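Local coordinates for nucleoporin nup120 (Schizosaccharomyces pombe, PDB 4GQ2), which serves as a structural component of the nuclear pore complex, whose nucleoporins can also dock transiently associated nuclear transport factors, at residues D45-L50 against A440-Q445; K49-E54 against N431-S436. All coordinates share one frame; numbering follows the deposited sequence.

Interaction 1 (D45-L50 against A440-Q445); sequences DDNEKL and ALLSFQ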
loop_
_atom_site.group_PDB
_atom_site.type_symbol
_atom_site.label_atom_id
_atom_site.label_comp_id
_atom_site.label_asym_id
_atom_site.label_seq_id
_atom_site.Cartn_x
_atom_site.Cartn_y
_atom_site.Cartn_z
ATOM N N ASP A 45 -22.808 -0.521 22.350
ATOM C CA ASP A 45 -22.893 -1.391 23.521
ATOM C C ASP A 45 -21.627 -2.238 23.721
ATOM O O ASP A 45 -20.520 -1.697 23.728
ATOM C CB ASP A 45 -24.168 -2.258 23.484
ATOM C CG ASP A 45 -24.361 -2.993 22.154
ATOM O OD1 ASP A 45 -23.406 -3.082 21.351
ATOM O OD2 ASP A 45 -25.482 -3.493 21.918
ATOM N N ASP A 46 -21.793 -3.554 23.867
ATOM C CA ASP A 46 -20.700 -4.447 24.259
ATOM C C ASP A 46 -19.446 -4.394 23.384
ATOM O O ASP A 46 -18.338 -4.328 23.912
ATOM C CB ASP A 46 -21.192 -5.887 24.427
ATOM C CG ASP A 46 -21.728 -6.159 25.826
ATOM O OD1 ASP A 46 -21.073 -5.757 26.815
ATOM O OD2 ASP A 46 -22.805 -6.780 25.937
ATOM N N ASN A 47 -19.605 -4.411 22.063
ATOM C CA ASN A 47 -18.434 -4.333 21.184
ATOM C C ASN A 47 -17.680 -3.008 21.319
ATOM O O ASN A 47 -16.450 -2.986 21.310
ATOM C CB ASN A 47 -18.787 -4.650 19.725
ATOM C CG ASN A 47 -18.868 -6.153 19.449
ATOM O OD1 ASN A 47 -18.140 -6.958 20.043
ATOM N ND2 ASN A 47 -19.755 -6.534 18.533
ATOM N N GLU A 48 -18.428 -1.916 21.472
ATOM C CA GLU A 48 -17.855 -0.600 21.746
ATOM C C GLU A 48 -17.113 -0.569 23.097
ATOM O O GLU A 48 -16.023 0.015 23.205
ATOM C CB GLU A 48 -18.946 0.480 21.682
ATOM C CG GLU A 48 -18.476 1.879 22.071
ATOM C CD GLU A 48 -19.572 2.924 22.006
ATOM O OE1 GLU A 48 -20.521 2.763 21.210
ATOM O OE2 GLU A 48 -19.480 3.922 22.750
ATOM N N LYS A 49 -17.695 -1.211 24.111
ATOM C CA LYS A 49 -17.075 -1.295 25.444
ATOM C C LYS A 49 -15.850 -2.201 25.438
ATOM O O LYS A 49 -14.917 -1.995 26.207
ATOM C CB LYS A 49 -18.073 -1.790 26.497
ATOM C CG LYS A 49 -19.071 -0.747 26.972
ATOM C CD LYS A 49 -20.088 -1.389 27.904
ATOM C CE LYS A 49 -21.433 -0.681 27.855
ATOM N NZ LYS A 49 -22.541 -1.668 27.969
ATOM N N LEU A 50 -15.879 -3.209 24.574
ATOM C CA LEU A 50 -14.755 -4.113 24.369
ATOM C C LEU A 50 -13.564 -3.333 23.798
ATOM O O LEU A 50 -12.440 -3.448 24.290
ATOM C CB LEU A 50 -15.159 -5.222 23.393
ATOM C CG LEU A 50 -14.625 -6.654 23.507
ATOM C CD1 LEU A 50 -14.531 -7.265 22.114
ATOM C CD2 LEU A 50 -13.286 -6.749 24.214
ATOM N N ALA A 440 -14.590 -4.276 14.783
ATOM C CA ALA A 440 -15.674 -4.069 13.824
ATOM C C ALA A 440 -16.032 -5.369 13.097
ATOM O O ALA A 440 -17.207 -5.667 12.887
ATOM C CB ALA A 440 -15.302 -2.994 12.827
ATOM N N LEU A 441 -15.011 -6.139 12.727
ATOM C CA LEU A 441 -15.206 -7.425 12.065
ATOM C C LEU A 441 -16.019 -8.416 12.911
ATOM O O LEU A 441 -16.832 -9.164 12.368
ATOM C CB LEU A 441 -13.858 -8.035 11.663
ATOM C CG LEU A 441 -13.901 -9.249 10.733
ATOM C CD1 LEU A 441 -14.669 -8.923 9.458
ATOM C CD2 LEU A 441 -12.491 -9.718 10.412
ATOM N N LEU A 442 -15.782 -8.419 14.225
ATOM C CA LEU A 442 -16.555 -9.215 15.186
ATOM C C LEU A 442 -18.057 -8.954 15.070
ATOM O O LEU A 442 -18.855 -9.880 14.920
ATOM C CB LEU A 442 -16.109 -8.889 16.611
ATOM C CG LEU A 442 -15.328 -9.871 17.489
ATOM C CD1 LEU A 442 -13.983 -10.262 16.904
ATOM C CD2 LEU A 442 -15.143 -9.244 18.863
ATOM N N SER A 443 -18.419 -7.677 15.131
ATOM C CA SER A 443 -19.800 -7.221 15.041
ATOM C C SER A 443 -20.501 -7.696 13.765
ATOM O O SER A 443 -21.712 -7.929 13.765
ATOM C CB SER A 443 -19.837 -5.690 15.149
ATOM O OG SER A 443 -21.113 -5.166 14.821
ATOM N N PHE A 444 -19.736 -7.843 12.685
ATOM C CA PHE A 444 -20.276 -8.296 11.399
ATOM C C PHE A 444 -20.285 -9.823 11.310
ATOM O O PHE A 444 -20.300 -10.400 10.218
ATOM C CB PHE A 444 -19.515 -7.646 10.226
ATOM C CG PHE A 444 -20.042 -6.284 9.835
ATOM C CD1 PHE A 444 -20.193 -5.269 10.790
ATOM C CD2 PHE A 444 -20.387 -6.007 8.514
ATOM C CE1 PHE A 444 -20.686 -4.019 10.434
ATOM C CE2 PHE A 444 -20.874 -4.754 8.152
ATOM C CZ PHE A 444 -21.026 -3.761 9.113
ATOM N N GLN A 445 -20.269 -10.459 12.479
ATOM C CA GLN A 445 -20.329 -11.914 12.625
ATOM C C GLN A 445 -21.090 -12.226 13.920
ATOM O O GLN A 445 -22.088 -11.566 14.230
ATOM C CB GLN A 445 -18.917 -12.522 12.656
ATOM C CG GLN A 445 -18.058 -12.235 11.426
ATOM C CD GLN A 445 -16.687 -12.896 11.463
ATOM O OE1 GLN A 445 -16.124 -13.228 10.418
ATOM N NE2 GLN A 445 -16.140 -13.086 12.663
#

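Interaction 2 (K49-E54 against N431-S436); sequences KLFKKE and NTSIES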
loop_
_atom_site.group_PDB
_atom_site.type_symbol
_atom_site.label_atom_id
_atom_site.label_comp_id
_atom_site.label_asym_id
_atom_site.label_seq_id
_atom_site.Cartn_x
_atom_site.Cartn_y
_atom_site.Cartn_z
ATOM N N LYS A 49 -17.695 -1.211 24.111
ATOM C CA LYS A 49 -17.075 -1.295 25.444
ATOM C C LYS A 49 -15.850 -2.201 25.438
ATOM O O LYS A 49 -14.917 -1.995 26.207
ATOM C CB LYS A 49 -18.073 -1.790 26.497
ATOM C CG LYS A 49 -19.071 -0.747 26.972
ATOM C CD LYS A 49 -20.088 -1.389 27.904
ATOM C CE LYS A 49 -21.433 -0.681 27.855
ATOM N NZ LYS A 49 -22.541 -1.668 27.969
ATOM N N LEU A 50 -15.879 -3.209 24.574
ATOM C CA LEU A 50 -14.755 -4.113 24.369
ATOM C C LEU A 50 -13.564 -3.333 23.798
ATOM O O LEU A 50 -12.440 -3.448 24.290
ATOM C CB LEU A 50 -15.159 -5.222 23.393
ATOM C CG LEU A 50 -14.625 -6.654 23.507
ATOM C CD1 LEU A 50 -14.531 -7.265 22.114
ATOM C CD2 LEU A 50 -13.286 -6.749 24.214
ATOM N N PHE A 51 -13.827 -2.543 22.759
ATOM C CA PHE A 51 -12.805 -1.720 22.136
ATOM C C PHE A 51 -12.207 -0.762 23.158
ATOM O O PHE A 51 -10.988 -0.721 23.332
ATOM C CB PHE A 51 -13.376 -0.946 20.935
ATOM C CG PHE A 51 -12.335 -0.193 20.162
ATOM C CD1 PHE A 51 -11.447 -0.869 19.329
ATOM C CD2 PHE A 51 -12.227 1.184 20.275
ATOM C CE1 PHE A 51 -10.467 -0.180 18.626
ATOM C CE2 PHE A 51 -11.248 1.880 19.572
ATOM C CZ PHE A 51 -10.368 1.199 18.748
ATOM N N LYS A 52 -13.079 -0.023 23.845
ATOM C CA LYS A 52 -12.670 0.940 24.872
ATOM C C LYS A 52 -11.859 0.308 25.989
ATOM O O LYS A 52 -10.851 0.872 26.430
ATOM C CB LYS A 52 -13.883 1.671 25.453
ATOM C CG LYS A 52 -14.507 2.688 24.506
ATOM C CD LYS A 52 -15.465 3.601 25.251
ATOM C CE LYS A 52 -16.392 4.332 24.295
ATOM N NZ LYS A 52 -17.143 5.420 24.980
ATOM N N LYS A 53 -12.280 -0.872 26.434
ATOM C CA LYS A 53 -11.608 -1.528 27.549
ATOM C C LYS A 53 -10.219 -1.987 27.134
ATOM O O LYS A 53 -9.263 -1.844 27.898
ATOM C CB LYS A 53 -12.429 -2.705 28.076
ATOM C CG LYS A 53 -11.926 -3.272 29.392
ATOM C CD LYS A 53 -12.768 -4.442 29.867
ATOM C CE LYS A 53 -12.218 -5.007 31.168
ATOM N NZ LYS A 53 -12.956 -6.227 31.593
ATOM N N GLU A 54 -10.109 -2.499 25.910
ATOM C CA GLU A 54 -8.882 -3.161 25.456
ATOM C C GLU A 54 -7.905 -2.287 24.667
ATOM O O GLU A 54 -6.719 -2.590 24.637
ATOM C CB GLU A 54 -9.217 -4.402 24.619
ATOM C CG GLU A 54 -10.250 -5.333 25.245
ATOM C CD GLU A 54 -9.675 -6.311 26.253
ATOM O OE1 GLU A 54 -8.443 -6.502 26.280
ATOM O OE2 GLU A 54 -10.468 -6.905 27.017
ATOM N N ASN A 431 -5.477 5.136 8.034
ATOM C CA ASN A 431 -4.741 5.538 9.239
ATOM C C ASN A 431 -5.493 5.274 10.553
ATOM O O ASN A 431 -5.178 5.855 11.592
ATOM C CB ASN A 431 -4.271 7.001 9.154
ATOM C CG ASN A 431 -3.391 7.266 7.944
ATOM O OD1 ASN A 431 -3.721 6.877 6.822
ATOM N ND2 ASN A 431 -2.266 7.942 8.167
ATOM N N THR A 432 -6.487 4.392 10.496
ATOM C CA THR A 432 -7.152 3.914 11.690
ATOM C C THR A 432 -6.351 2.716 12.205
ATOM O O THR A 432 -5.553 2.140 11.463
ATOM C CB THR A 432 -8.617 3.492 11.417
ATOM O OG1 THR A 432 -8.637 2.274 10.676
ATOM C CG2 THR A 432 -9.374 4.562 10.644
ATOM N N SER A 433 -6.562 2.347 13.467
ATOM C CA SER A 433 -5.873 1.207 14.064
ATOM C C SER A 433 -6.404 -0.112 13.529
ATOM O O SER A 433 -7.570 -0.220 13.154
ATOM C CB SER A 433 -6.038 1.210 15.583
ATOM O OG SER A 433 -7.367 0.839 15.933
ATOM N N ILE A 434 -5.534 -1.116 13.536
ATOM C CA ILE A 434 -5.891 -2.484 13.195
ATOM C C ILE A 434 -6.967 -3.038 14.132
ATOM O O ILE A 434 -7.857 -3.770 13.688
ATOM C CB ILE A 434 -4.626 -3.384 13.120
ATOM C CG1 ILE A 434 -4.201 -3.564 11.659
ATOM C CG2 ILE A 434 -4.858 -4.765 13.722
ATOM C CD1 ILE A 434 -3.590 -2.335 11.021
ATOM N N GLU A 435 -6.906 -2.665 15.411
ATOM C CA GLU A 435 -7.864 -3.185 16.389
ATOM C C GLU A 435 -9.302 -2.812 16.060
ATOM O O GLU A 435 -10.191 -3.657 16.150
ATOM C CB GLU A 435 -7.505 -2.782 17.818
ATOM C CG GLU A 435 -6.338 -3.566 18.396
ATOM C CD GLU A 435 -4.991 -3.003 17.974
ATOM O OE1 GLU A 435 -4.950 -1.876 17.432
ATOM O OE2 GLU A 435 -3.969 -3.681 18.195
ATOM N N SER A 436 -9.517 -1.562 15.650
ATOM C CA SER A 436 -10.850 -1.090 15.276
ATOM C C SER A 436 -11.452 -1.901 14.132
ATOM O O SER A 436 -12.657 -2.144 14.114
ATOM C CB SER A 436 -10.830 0.393 14.929
ATOM O OG SER A 436 -10.088 0.616 13.751
#

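Interaction 1 (D45-L50 against A440-Q445)
On successive turns of helix 46-55, the side-chain amide of N47 meets L442 and S443 at the last turn of helix 434-443, and the isobutyl group of L50 meets L442. The two helices run in opposite senses, and N47 and S443 are the nearest residues across the gap, with CA atoms 6.9 Å apart. CG of N47 lies anti to the carbonyl carbon (chi1 -81°), which sends the amide across to the other helix. The two ends of the amide touch different residues. ND2 sits 3.5 Å from CB of S443 and almost as near its CA, while OD1 comes to 3.9 Å from the methyl CD2 of L442. S443 carries OG anti to its own nitrogen (chi1 169°), an orientation that turns the methylene, not the hydroxyl, to ND2, and no hydrogen bond crosses between the segments. One turn on, CD1 of L50 touches CD2 of L442 at 3.9 Å; the two leucine side chains meet at about a right angle, and that same L442 methyl is shared with the N47 amide. L456 and F459 of helix 453-459 pack on L50 and L442 respectively, and L509 of helix 492-515 rests on S443. The arrangement is an antiparallel helix pair joined by one leucine-leucine contact beside an amide-serine contact, part of the helical bundle that accompanies the β-propeller of Nup120.

Interaction 2 (K49-E54 against N431-S436)
F51 on helix 46-55 faces the start of helix 434-443, with its CA 7.2 Å from that of S436, and the helices run in opposite senses. The site is a serine N-cap: S433 precedes the helix, and its OG accepts the backbone N-H of S436 at 3.2 Å in a fairly straight bond (163°). With CG anti to the backbone N (chi1 -174°), the F51 ring reaches out from its own helix toward this first turn. CE1 approaches S436 N obliquely at 3.4 Å and S436 CB at 3.8 Å. The carbonyl carbon of E435 and OG of S433 lie instead at the ring edge, the latter 4.1 Å from CZ. E435 adds its CB, and its chain then bends at chi2 and carries the carboxylate away. V439, V56 and N538 also touch the F51 side chain. Replacing F51 by an alanine would probably open a gap against S436 N and CB and take away the aromatic packing on the capped turn. The capping hydroxyl is fixed further by a hydrogen bond to D514 OD1. On S436, OG donates to the carbonyl O of S433 at 2.7 Å, the donor tilted 22° from the carbonyl plane.

How the interactions relate
Interactions 1 and 2 are two levels of one antiparallel helix pair, 46-55 with 434-443, their centres about 10 Å apart. Interaction 1, with its centre about 28 Å from that of the chain, joins the beginning of the first helix to the end of the second and is only partly buried. Interaction 2 lies deeper, about 19 Å from the chain centre, and joins the middle of the first helix, through F51, to the beginning of the second. The chemistry shifts accordingly: an amide and leucine methyls make the outer contact, whereas one aromatic ring against a serine-capped backbone makes the inner one. L50, common to both, touches the second segment in interaction 1 only.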